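Local coordinates for protein alpha-fucosidase (PDB 2EAE) that hydrolyses terminal alpha-1,2-linked L-fucose from glycans, the chain here being the catalytic region of a longer bifidobacterial glycoside hydrolase of family 95, at residues G479-T484 with W500-A505; G121-G126 with Q496-G501; F418-N423 with P508-N513. The protein carries 1 engineered substitution. One frame throughout, in Å; residues are numbered along the deposited sequence.

Contact 1: G479-T484 with W500-A505; sequences GYMAHT and WGWSPA. With GAL (beta-D-galactopyranose), chain B.
H483 lies across the six-membered ring of W502. Its CB starts 3.3 Å from the carbonyl O of G501. With CG anti to the carbonyl carbon (chi1 -64°), the imidazole swings over the other segment: the CD2 edge of the ring faces the backbone, 3.0 Å from S503 N, while ND1 is hydrogen-bonded to T492 O. At the tip, NE2 sits over one face of W502, 3.4 Å from CE3, the two planes inclined at 37°. P504 CD covers the same indole toward its rim. A histidine suits the place because it is flat enough to lie over the ring while ND1 keeps its bond. These are loops of the helical (alpha/alpha)6 barrel of family 95, where segment 500-505 leaves a short helix. M481 reaches the same tryptophan with a flexible arm, CE 3.6 Å from CH2 and SD making an oblique Met-aromatic contact. T484 OG1 donates to W500 O at 2.8 Å, almost straight down the carbonyl (177°); the hydroxyl, set close to the main chain on CB, can reach this oxygen. Galactose C5 stands 3.6 Å above the centre of the W500 indole, a flat platform for the apolar C-H face of the sugar in a CH-pi arrangement.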
loop_
_atom_site.group_PDB
_atom_site.type_symbol
_atom_site.label_atom_id
_atom_site.label_comp_id
_atom_site.label_asym_id
_atom_site.label_seq_id
_atom_site.Cartn_x
_atom_site.Cartn_y
_atom_site.Cartn_z
ATOM N N GLY A 479 2.985 -19.012 -17.161
ATOM C CA GLY A 479 2.202 -17.907 -16.638
ATOM C C GLY A 479 1.624 -18.165 -15.277
ATOM O O GLY A 479 1.393 -19.313 -14.896
ATOM N N TYR A 480 1.360 -17.081 -14.536
ATOM C CA TYR A 480 0.737 -17.198 -13.215
ATOM C C TYR A 480 -0.419 -16.202 -13.173
ATOM O O TYR A 480 -0.317 -15.081 -13.682
ATOM C CB TYR A 480 1.758 -16.981 -12.052
ATOM C CG TYR A 480 2.571 -15.702 -12.230
ATOM C CD1 TYR A 480 2.294 -14.576 -11.482
ATOM C CD2 TYR A 480 3.621 -15.640 -13.140
ATOM C CE1 TYR A 480 3.007 -13.363 -11.687
ATOM C CE2 TYR A 480 4.362 -14.453 -13.330
ATOM C CZ TYR A 480 4.038 -13.313 -12.590
ATOM O OH TYR A 480 4.725 -12.119 -12.785
ATOM N N MET A 481 -1.553 -16.649 -12.641
ATOM C CA MET A 481 -2.790 -15.866 -12.683
ATOM C C MET A 481 -3.236 -15.705 -11.245
ATOM O O MET A 481 -3.180 -16.669 -10.446
ATOM C CB MET A 481 -3.859 -16.623 -13.498
ATOM C CG MET A 481 -5.182 -15.877 -13.708
ATOM S SD MET A 481 -6.438 -17.019 -14.366
ATOM C CE MET A 481 -7.021 -15.957 -15.696
ATOM N N ALA A 482 -3.613 -14.488 -10.868
ATOM C CA ALA A 482 -4.244 -14.245 -9.555
ATOM C C ALA A 482 -5.284 -13.146 -9.707
ATOM O O ALA A 482 -5.308 -12.411 -10.720
ATOM C CB ALA A 482 -3.220 -13.866 -8.473
ATOM N N HIS A 483 -6.161 -13.037 -8.730
ATOM C CA HIS A 483 -7.294 -12.127 -8.890
ATOM C C HIS A 483 -7.383 -11.124 -7.753
ATOM O O HIS A 483 -6.340 -10.740 -7.171
ATOM C CB HIS A 483 -8.595 -12.951 -9.092
ATOM C CG HIS A 483 -8.591 -13.760 -10.361
ATOM N ND1 HIS A 483 -7.983 -14.994 -10.455
ATOM C CD2 HIS A 483 -9.068 -13.479 -11.602
ATOM C CE1 HIS A 483 -8.105 -15.452 -11.694
ATOM N NE2 HIS A 483 -8.737 -14.540 -12.413
ATOM N N THR A 484 -8.606 -10.683 -7.419
ATOM C CA THR A 484 -8.773 -9.612 -6.405
ATOM C C THR A 484 -8.370 -10.013 -4.975
ATOM O O THR A 484 -7.509 -9.388 -4.337
ATOM C CB THR A 484 -10.238 -9.150 -6.376
ATOM O OG1 THR A 484 -10.588 -8.609 -7.658
ATOM C CG2 THR A 484 -10.445 -8.096 -5.333
ATOM N N TRP A 500 -16.667 -9.153 -8.772
ATOM C CA TRP A 500 -15.545 -8.643 -7.943
ATOM C C TRP A 500 -14.467 -9.705 -7.948
ATOM O O TRP A 500 -13.279 -9.369 -7.899
ATOM C CB TRP A 500 -15.894 -8.285 -6.494
ATOM C CG TRP A 500 -16.586 -9.364 -5.718
ATOM C CD1 TRP A 500 -17.942 -9.468 -5.482
ATOM C CD2 TRP A 500 -15.970 -10.466 -5.056
ATOM N NE1 TRP A 500 -18.202 -10.586 -4.731
ATOM C CE2 TRP A 500 -17.007 -11.215 -4.446
ATOM C CE3 TRP A 500 -14.630 -10.892 -4.892
ATOM C CZ2 TRP A 500 -16.755 -12.390 -3.718
ATOM C CZ3 TRP A 500 -14.376 -12.057 -4.176
ATOM C CH2 TRP A 500 -15.444 -12.799 -3.591
ATOM N N GLY A 501 -14.873 -10.982 -8.021
ATOM C CA GLY A 501 -13.922 -12.095 -7.896
ATOM C C GLY A 501 -12.942 -12.314 -9.058
ATOM O O GLY A 501 -11.858 -12.876 -8.861
ATOM N N TRP A 502 -13.332 -11.915 -10.268
ATOM C CA TRP A 502 -12.535 -12.165 -11.471
ATOM C C TRP A 502 -11.848 -10.865 -11.877
ATOM O O TRP A 502 -12.520 -9.887 -12.213
ATOM C CB TRP A 502 -13.432 -12.604 -12.629
ATOM C CG TRP A 502 -12.704 -12.862 -13.941
ATOM C CD1 TRP A 502 -12.563 -12.005 -14.994
ATOM C CD2 TRP A 502 -12.043 -14.072 -14.318
ATOM N NE1 TRP A 502 -11.868 -12.630 -16.028
ATOM C CE2 TRP A 502 -11.524 -13.888 -15.622
ATOM C CE3 TRP A 502 -11.843 -15.304 -13.681
ATOM C CZ2 TRP A 502 -10.820 -14.905 -16.301
ATOM C CZ3 TRP A 502 -11.146 -16.308 -14.355
ATOM C CH2 TRP A 502 -10.626 -16.091 -15.629
ATOM N N SER A 503 -10.513 -10.872 -11.855
ATOM C CA SER A 503 -9.742 -9.677 -12.186
ATOM C C SER A 503 -8.305 -10.097 -12.440
ATOM O O SER A 503 -7.421 -9.701 -11.673
ATOM C CB SER A 503 -9.796 -8.703 -11.004
ATOM O OG SER A 503 -9.447 -7.348 -11.370
ATOM N N PRO A 504 -8.046 -10.863 -13.514
ATOM C CA PRO A 504 -6.670 -11.352 -13.769
ATOM C C PRO A 504 -5.656 -10.233 -14.033
ATOM O O PRO A 504 -4.456 -10.416 -13.776
ATOM C CB PRO A 504 -6.839 -12.285 -14.995
ATOM C CG PRO A 504 -8.020 -11.723 -15.709
ATOM C CD PRO A 504 -8.975 -11.336 -14.552
ATOM N N ALA A 505 -6.130 -9.067 -14.444
ATOM C CA ALA A 505 -5.229 -7.911 -14.628
ATOM C C ALA A 505 -4.706 -7.362 -13.291
ATOM O O ALA A 505 -3.840 -6.482 -13.286
ATOM C CB ALA A 505 -5.900 -6.831 -15.442
HETATM C C1 GAL B . -16.997 -6.345 -1.627
HETATM C C2 GAL B . -15.639 -5.937 -2.220
HETATM C C3 GAL B . -15.114 -7.019 -3.176
HETATM C C4 GAL B . -15.098 -8.368 -2.433
HETATM C C5 GAL B . -16.501 -8.673 -1.890
HETATM C C6 GAL B . -16.463 -9.926 -1.041
HETATM O O2 GAL B . -15.686 -4.666 -2.824
HETATM O O3 GAL B . -13.806 -6.655 -3.542
HETATM O O4 GAL B . -14.186 -8.296 -1.363
HETATM O O5 GAL B . -16.897 -7.615 -1.038
HETATM O O6 GAL B . -17.802 -10.321 -0.776
HETATM O O HOH W 1 -3.282 -12.888 -13.848
#

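Contact 2: G121-G126 with Q496-G501; sequences GNLTGG and QSFSWG. With GAL (beta-D-galactopyranose), chain B.
F498 presents the edge of its ring to the backbone of L123, whose carbonyl O lies near the ring plane, 3.6 Å from CD1; the weakly positive rim of a phenyl group suits such an oxygen. L123 CB follows alongside at 4.1 Å from that same CD1. CG of F498 stands anti to the backbone N (chi1 -175°), which carries the ring out from the helix toward the loop and into a stack with W502. T124 turns its two branches apart: CG2 packs against Q496 O at 3.7 Å, while OG1 bonds back to G121 O at 2.9 Å, tilted 26° from the carbonyl plane, and is also hydrogen-bonded to K97 NZ. The loop belongs to the excursion between the neighbouring strands 68-75 and 139-144 of the N-terminal domain, and here it rests on the helical family 95 part at the single-turn helix 498-501. S497 holds the N-cap position of that helix. Its carbonyl accepts G501 N and also sits beneath the W500 indole, on the face opposite the galactose; any CB at G501 would collide with it, so glycine fits. Farther along, G126, at a positive phi, takes a bond from a water, 2.7 Å from its O, which Q496 N reaches only weakly.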
loop_
_atom_site.group_PDB
_atom_site.type_symbol
_atom_site.label_atom_id
_atom_site.label_comp_id
_atom_site.label_asym_id
_atom_site.label_seq_id
_atom_site.Cartn_x
_atom_site.Cartn_y
_atom_site.Cartn_z
ATOM N N GLY A 121 -20.502 -17.450 -14.916
ATOM C CA GLY A 121 -20.634 -18.213 -13.673
ATOM C C GLY A 121 -19.609 -19.293 -13.348
ATOM O O GLY A 121 -19.341 -19.566 -12.173
ATOM N N ASN A 122 -19.041 -19.943 -14.359
ATOM C CA ASN A 122 -17.997 -20.913 -14.083
ATOM C C ASN A 122 -16.582 -20.335 -14.140
ATOM O O ASN A 122 -15.594 -21.069 -13.997
ATOM C CB ASN A 122 -18.143 -22.158 -14.977
ATOM C CG ASN A 122 -19.324 -23.029 -14.559
ATOM O OD1 ASN A 122 -20.008 -23.608 -15.387
ATOM N ND2 ASN A 122 -19.569 -23.098 -13.267
ATOM N N LEU A 123 -16.481 -19.020 -14.324
ATOM C CA LEU A 123 -15.207 -18.340 -14.030
ATOM C C LEU A 123 -15.172 -17.814 -12.596
ATOM O O LEU A 123 -15.001 -16.606 -12.368
ATOM C CB LEU A 123 -14.908 -17.233 -15.048
ATOM C CG LEU A 123 -14.792 -17.703 -16.507
ATOM C CD1 LEU A 123 -14.517 -16.491 -17.352
ATOM C CD2 LEU A 123 -13.730 -18.751 -16.734
ATOM N N THR A 124 -15.298 -18.762 -11.652
ATOM C CA THR A 124 -15.371 -18.508 -10.229
ATOM C C THR A 124 -14.635 -19.605 -9.463
ATOM O O THR A 124 -14.250 -20.648 -10.026
ATOM C CB THR A 124 -16.844 -18.402 -9.707
ATOM O OG1 THR A 124 -17.516 -19.638 -9.966
ATOM C CG2 THR A 124 -17.603 -17.270 -10.437
ATOM N N GLY A 125 -14.434 -19.361 -8.186
ATOM C CA GLY A 125 -13.666 -20.256 -7.314
ATOM C C GLY A 125 -13.709 -19.765 -5.889
ATOM O O GLY A 125 -14.558 -18.978 -5.528
ATOM N N GLY A 126 -12.835 -20.294 -5.046
ATOM C CA GLY A 126 -12.674 -19.780 -3.692
ATOM C C GLY A 126 -13.906 -19.871 -2.819
ATOM O O GLY A 126 -14.188 -18.970 -2.024
ATOM N N GLN A 496 -15.700 -16.192 -5.477
ATOM C CA GLN A 496 -16.923 -16.992 -5.632
ATOM C C GLN A 496 -18.015 -16.266 -6.414
ATOM O O GLN A 496 -18.913 -16.897 -6.970
ATOM C CB GLN A 496 -17.442 -17.407 -4.274
ATOM C CG GLN A 496 -17.958 -16.218 -3.496
ATOM C CD GLN A 496 -17.975 -16.500 -2.043
ATOM O OE1 GLN A 496 -18.856 -17.221 -1.566
ATOM N NE2 GLN A 496 -16.979 -15.970 -1.316
ATOM N N SER A 497 -17.946 -14.935 -6.452
ATOM C CA SER A 497 -18.806 -14.200 -7.333
ATOM C C SER A 497 -17.985 -13.448 -8.354
ATOM O O SER A 497 -16.959 -12.819 -8.032
ATOM C CB SER A 497 -19.748 -13.289 -6.526
ATOM O OG SER A 497 -20.445 -12.402 -7.386
ATOM N N PHE A 498 -18.426 -13.530 -9.596
ATOM C CA PHE A 498 -17.693 -12.941 -10.716
ATOM C C PHE A 498 -17.532 -11.417 -10.653
ATOM O O PHE A 498 -16.509 -10.877 -11.120
ATOM C CB PHE A 498 -18.320 -13.344 -12.054
ATOM C CG PHE A 498 -17.533 -12.869 -13.269
ATOM C CD1 PHE A 498 -16.503 -13.665 -13.813
ATOM C CD2 PHE A 498 -17.824 -11.624 -13.865
ATOM C CE1 PHE A 498 -15.767 -13.207 -14.945
ATOM C CE2 PHE A 498 -17.102 -11.174 -14.984
ATOM C CZ PHE A 498 -16.078 -11.970 -15.522
ATOM N N SER A 499 -18.541 -10.758 -10.086
ATOM C CA SER A 499 -18.693 -9.300 -10.036
ATOM C C SER A 499 -17.880 -8.632 -8.920
ATOM O O SER A 499 -18.333 -7.688 -8.236
ATOM C CB SER A 499 -20.177 -8.977 -9.902
ATOM O OG SER A 499 -20.737 -9.757 -8.860
ATOM N N TRP A 500 -16.667 -9.153 -8.772
ATOM C CA TRP A 500 -15.545 -8.643 -7.943
ATOM C C TRP A 500 -14.467 -9.705 -7.948
ATOM O O TRP A 500 -13.279 -9.369 -7.899
ATOM C CB TRP A 500 -15.894 -8.285 -6.494
ATOM C CG TRP A 500 -16.586 -9.364 -5.718
ATOM C CD1 TRP A 500 -17.942 -9.468 -5.482
ATOM C CD2 TRP A 500 -15.970 -10.466 -5.056
ATOM N NE1 TRP A 500 -18.202 -10.586 -4.731
ATOM C CE2 TRP A 500 -17.007 -11.215 -4.446
ATOM C CE3 TRP A 500 -14.630 -10.892 -4.892
ATOM C CZ2 TRP A 500 -16.755 -12.390 -3.718
ATOM C CZ3 TRP A 500 -14.376 -12.057 -4.176
ATOM C CH2 TRP A 500 -15.444 -12.799 -3.591
ATOM N N GLY A 501 -14.873 -10.982 -8.021
ATOM C CA GLY A 501 -13.922 -12.095 -7.896
ATOM C C GLY A 501 -12.942 -12.314 -9.058
ATOM O O GLY A 501 -11.858 -12.876 -8.861
HETATM C C1 GAL B . -16.997 -6.345 -1.627
HETATM C C2 GAL B . -15.639 -5.937 -2.220
HETATM C C3 GAL B . -15.114 -7.019 -3.176
HETATM C C4 GAL B . -15.098 -8.368 -2.433
HETATM C C5 GAL B . -16.501 -8.673 -1.890
HETATM C C6 GAL B . -16.463 -9.926 -1.041
HETATM O O2 GAL B . -15.686 -4.666 -2.824
HETATM O O3 GAL B . -13.806 -6.655 -3.542
HETATM O O4 GAL B . -14.186 -8.296 -1.363
HETATM O O5 GAL B . -16.897 -7.615 -1.038
HETATM O O6 GAL B . -17.802 -10.321 -0.776
HETATM O O HOH W 2 -14.396 -16.406 -2.784
#

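Contact 3: F418-N423 with P508-N513; sequences FHMNVN and PWILQN. With FUL (beta-L-fucopyranose), chain D; GAL (beta-D-galactopyranose), chain B.
V422 and W509 lie side by side, with CB of the valine 3.6 Å from CH2 of the indole. The six-membered part of the indole also meets the backbone, CZ3 coming within 3.3 Å of N421 O. W509 reaches this far because CG is anti to its backbone N (chi1 -162°), sending a long, rigid side chain from the helix to the turn. Beside it, M420 SD rests on I510 CG2 at 4.2 Å, a loose apolar touch that suits a pliable thioether. The turn so backed carries sugar-binding residues on its other side. N421 OD1 lies 2.7 Å from O1 of the bound beta-L-fucose, and its amide is steadied by a hydrogen bond from ND2 to E566 OE2. H419 sets one ring face under C6 of this fucose, the methyl being 3.6 Å above the ring centre, and brings ND1 to 3.1 Å from its O5. With an alanine here, the fucose methyl would probably lose the flat surface beneath it and O5 its nearby ND1. Strand 418-419 pairs antiparallel with 485-486, while helix 506-521, which supplies W509 and I510, packs against helices 423-427, 524-545 and 576-596.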
loop_
_atom_site.group_PDB
_atom_site.type_symbol
_atom_site.label_atom_id
_atom_site.label_comp_id
_atom_site.label_asym_id
_atom_site.label_seq_id
_atom_site.Cartn_x
_atom_site.Cartn_y
_atom_site.Cartn_z
ATOM N N PHE A 418 -5.247 -9.110 1.319
ATOM C CA PHE A 418 -4.443 -8.493 0.269
ATOM C C PHE A 418 -5.406 -8.359 -0.890
ATOM O O PHE A 418 -5.739 -9.368 -1.556
ATOM C CB PHE A 418 -3.223 -9.385 -0.082
ATOM C CG PHE A 418 -2.320 -9.616 1.107
ATOM C CD1 PHE A 418 -1.574 -8.550 1.648
ATOM C CD2 PHE A 418 -2.314 -10.837 1.762
ATOM C CE1 PHE A 418 -0.765 -8.740 2.788
ATOM C CE2 PHE A 418 -1.503 -11.049 2.911
ATOM C CZ PHE A 418 -0.736 -9.997 3.430
ATOM N N HIS A 419 -5.897 -7.132 -1.099
ATOM C CA HIS A 419 -6.951 -6.837 -2.070
ATOM C C HIS A 419 -6.314 -6.143 -3.263
ATOM O O HIS A 419 -5.904 -4.970 -3.175
ATOM C CB HIS A 419 -8.013 -5.927 -1.457
ATOM C CG HIS A 419 -9.380 -6.535 -1.387
ATOM N ND1 HIS A 419 -10.384 -6.235 -2.295
ATOM C CD2 HIS A 419 -9.923 -7.383 -0.484
ATOM C CE1 HIS A 419 -11.478 -6.897 -1.962
ATOM N NE2 HIS A 419 -11.226 -7.599 -0.866
ATOM N N MET A 420 -6.205 -6.891 -4.358
ATOM C CA MET A 420 -5.301 -6.554 -5.472
ATOM C C MET A 420 -6.014 -5.939 -6.647
ATOM O O MET A 420 -5.494 -5.929 -7.762
ATOM C CB MET A 420 -4.494 -7.785 -5.932
ATOM C CG MET A 420 -3.466 -8.302 -4.946
ATOM S SD MET A 420 -2.001 -8.963 -5.825
ATOM C CE MET A 420 -2.713 -9.977 -7.133
ATOM N N ASN A 421 -7.193 -5.373 -6.413
ATOM C CA ASN A 421 -7.814 -4.557 -7.482
ATOM C C ASN A 421 -7.927 -3.058 -7.144
ATOM O O ASN A 421 -8.828 -2.360 -7.625
ATOM C CB ASN A 421 -9.134 -5.171 -7.969
ATOM C CG ASN A 421 -10.244 -5.052 -6.923
ATOM O OD1 ASN A 421 -10.010 -4.634 -5.788
ATOM N ND2 ASN A 421 -11.480 -5.426 -7.321
ATOM N N VAL A 422 -6.989 -2.598 -6.306
ATOM C CA VAL A 422 -6.602 -1.206 -6.077
ATOM C C VAL A 422 -5.906 -1.023 -4.738
ATOM O O VAL A 422 -5.001 -0.193 -4.606
ATOM C CB VAL A 422 -7.737 -0.174 -6.180
ATOM C CG1 VAL A 422 -8.837 -0.396 -5.069
ATOM C CG2 VAL A 422 -7.118 1.242 -6.155
ATOM N N ASN A 423 -6.359 -1.749 -3.707
ATOM C CA ASN A 423 -5.934 -1.407 -2.334
ATOM C C ASN A 423 -4.469 -1.747 -2.064
ATOM O O ASN A 423 -3.706 -0.907 -1.549
ATOM C CB ASN A 423 -6.826 -2.094 -1.295
ATOM C CG ASN A 423 -8.106 -1.326 -1.026
ATOM O OD1 ASN A 423 -9.071 -1.390 -1.805
ATOM N ND2 ASN A 423 -8.128 -0.595 0.061
ATOM N N PRO A 508 -0.767 -7.983 -13.674
ATOM C CA PRO A 508 -0.209 -6.835 -14.409
ATOM C C PRO A 508 -0.153 -5.577 -13.538
ATOM O O PRO A 508 0.868 -4.924 -13.495
ATOM C CB PRO A 508 -1.191 -6.681 -15.590
ATOM C CG PRO A 508 -1.539 -8.080 -15.923
ATOM C CD PRO A 508 -1.623 -8.798 -14.559
ATOM N N TRP A 509 -1.252 -5.221 -12.852
ATOM C CA TRP A 509 -1.249 -4.018 -12.033
ATOM C C TRP A 509 -0.189 -4.020 -10.922
ATOM O O TRP A 509 0.611 -3.065 -10.783
ATOM C CB TRP A 509 -2.650 -3.783 -11.434
ATOM C CG TRP A 509 -2.880 -2.381 -10.926
ATOM C CD1 TRP A 509 -1.967 -1.341 -10.794
ATOM C CD2 TRP A 509 -4.131 -1.866 -10.459
ATOM N NE1 TRP A 509 -2.589 -0.232 -10.240
ATOM C CE2 TRP A 509 -3.913 -0.522 -10.046
ATOM C CE3 TRP A 509 -5.417 -2.406 -10.355
ATOM C CZ2 TRP A 509 -4.936 0.285 -9.554
ATOM C CZ3 TRP A 509 -6.448 -1.592 -9.833
ATOM C CH2 TRP A 509 -6.196 -0.258 -9.464
ATOM N N ILE A 510 -0.214 -5.052 -10.094
ATOM C CA ILE A 510 0.761 -5.132 -8.978
ATOM C C ILE A 510 2.226 -5.170 -9.486
ATOM O O ILE A 510 3.143 -4.682 -8.803
ATOM C CB ILE A 510 0.449 -6.276 -8.003
ATOM C CG1 ILE A 510 1.038 -5.974 -6.597
ATOM C CG2 ILE A 510 0.918 -7.632 -8.552
ATOM C CD1 ILE A 510 0.390 -4.746 -5.813
ATOM N N LEU A 511 2.417 -5.715 -10.686
ATOM C CA LEU A 511 3.717 -5.662 -11.381
ATOM C C LEU A 511 4.173 -4.239 -11.734
ATOM O O LEU A 511 5.358 -3.996 -11.932
ATOM C CB LEU A 511 3.734 -6.587 -12.615
ATOM C CG LEU A 511 3.783 -8.089 -12.329
ATOM C CD1 LEU A 511 3.721 -8.893 -13.693
ATOM C CD2 LEU A 511 5.015 -8.530 -11.487
ATOM N N GLN A 512 3.246 -3.293 -11.840
ATOM C CA GLN A 512 3.655 -1.892 -11.890
ATOM C C GLN A 512 4.395 -1.466 -10.624
ATOM O O GLN A 512 5.479 -0.831 -10.684
ATOM C CB GLN A 512 2.455 -0.968 -12.117
ATOM C CG GLN A 512 1.969 -0.998 -13.545
ATOM C CD GLN A 512 1.016 0.205 -13.859
ATOM O OE1 GLN A 512 1.329 1.388 -13.593
ATOM N NE2 GLN A 512 -0.161 -0.118 -14.421
ATOM N N ASN A 513 3.809 -1.769 -9.475
ATOM C CA ASN A 513 4.443 -1.420 -8.188
ATOM C C ASN A 513 5.813 -2.079 -8.102
ATOM O O ASN A 513 6.777 -1.505 -7.571
ATOM C CB ASN A 513 3.632 -1.932 -7.016
ATOM C CG ASN A 513 2.328 -1.195 -6.840
ATOM O OD1 ASN A 513 2.220 -0.185 -6.076
ATOM N ND2 ASN A 513 1.339 -1.657 -7.567
HETATM C C1 FUL D . -12.809 -3.354 -3.146
HETATM C C2 FUL D . -13.580 -2.023 -3.023
HETATM O O2 FUL D . -14.645 -1.993 -4.000
HETATM C C3 FUL D . -14.156 -1.748 -1.614
HETATM O O3 FUL D . -14.485 -0.345 -1.499
HETATM C C4 FUL D . -13.148 -2.105 -0.519
HETATM O O4 FUL D . -12.064 -1.185 -0.688
HETATM C C5 FUL D . -12.648 -3.537 -0.714
HETATM C C6 FUL D . -11.587 -3.951 0.306
HETATM O O5 FUL D . -12.036 -3.658 -1.992
HETATM O O1 FUL D . -11.848 -3.336 -4.221
HETATM C C1 GAL B . -16.997 -6.345 -1.627
HETATM C C2 GAL B . -15.639 -5.937 -2.220
HETATM C C3 GAL B . -15.114 -7.019 -3.176
HETATM C C4 GAL B . -15.098 -8.368 -2.433
HETATM C C5 GAL B . -16.501 -8.673 -1.890
HETATM C C6 GAL B . -16.463 -9.926 -1.041
HETATM O O2 GAL B . -15.686 -4.666 -2.824
HETATM O O3 GAL B . -13.806 -6.655 -3.542
HETATM O O4 GAL B . -14.186 -8.296 -1.363
HETATM O O5 GAL B . -16.897 -7.615 -1.038
HETATM O O6 GAL B . -17.802 -10.321 -0.776
#

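In the fold
Contact 3 lies deepest, its centre about 9 Å from that of the chain; contact 1 is also buried at about 18 Å, and contact 2, farther out at about 25 Å, is still mostly buried, with Q496 exposed at its border. Contacts 1 and 2 share W500 and G501, so helix 498-501 is used from both, whereas contact 3 employs the next helix, 506-521. Between contacts 1 and 3, T484 O and M420 N, 2.8 Å apart, probably form a backbone hydrogen bond. Contact 2 joins the two domains by a phenyl edge, a threonine methyl and glycine backbone, with one water. Contact 1 mixes aromatic, sulfur and hydroxyl groups, and contact 3 is apolar toward the helix and polar toward the sugars.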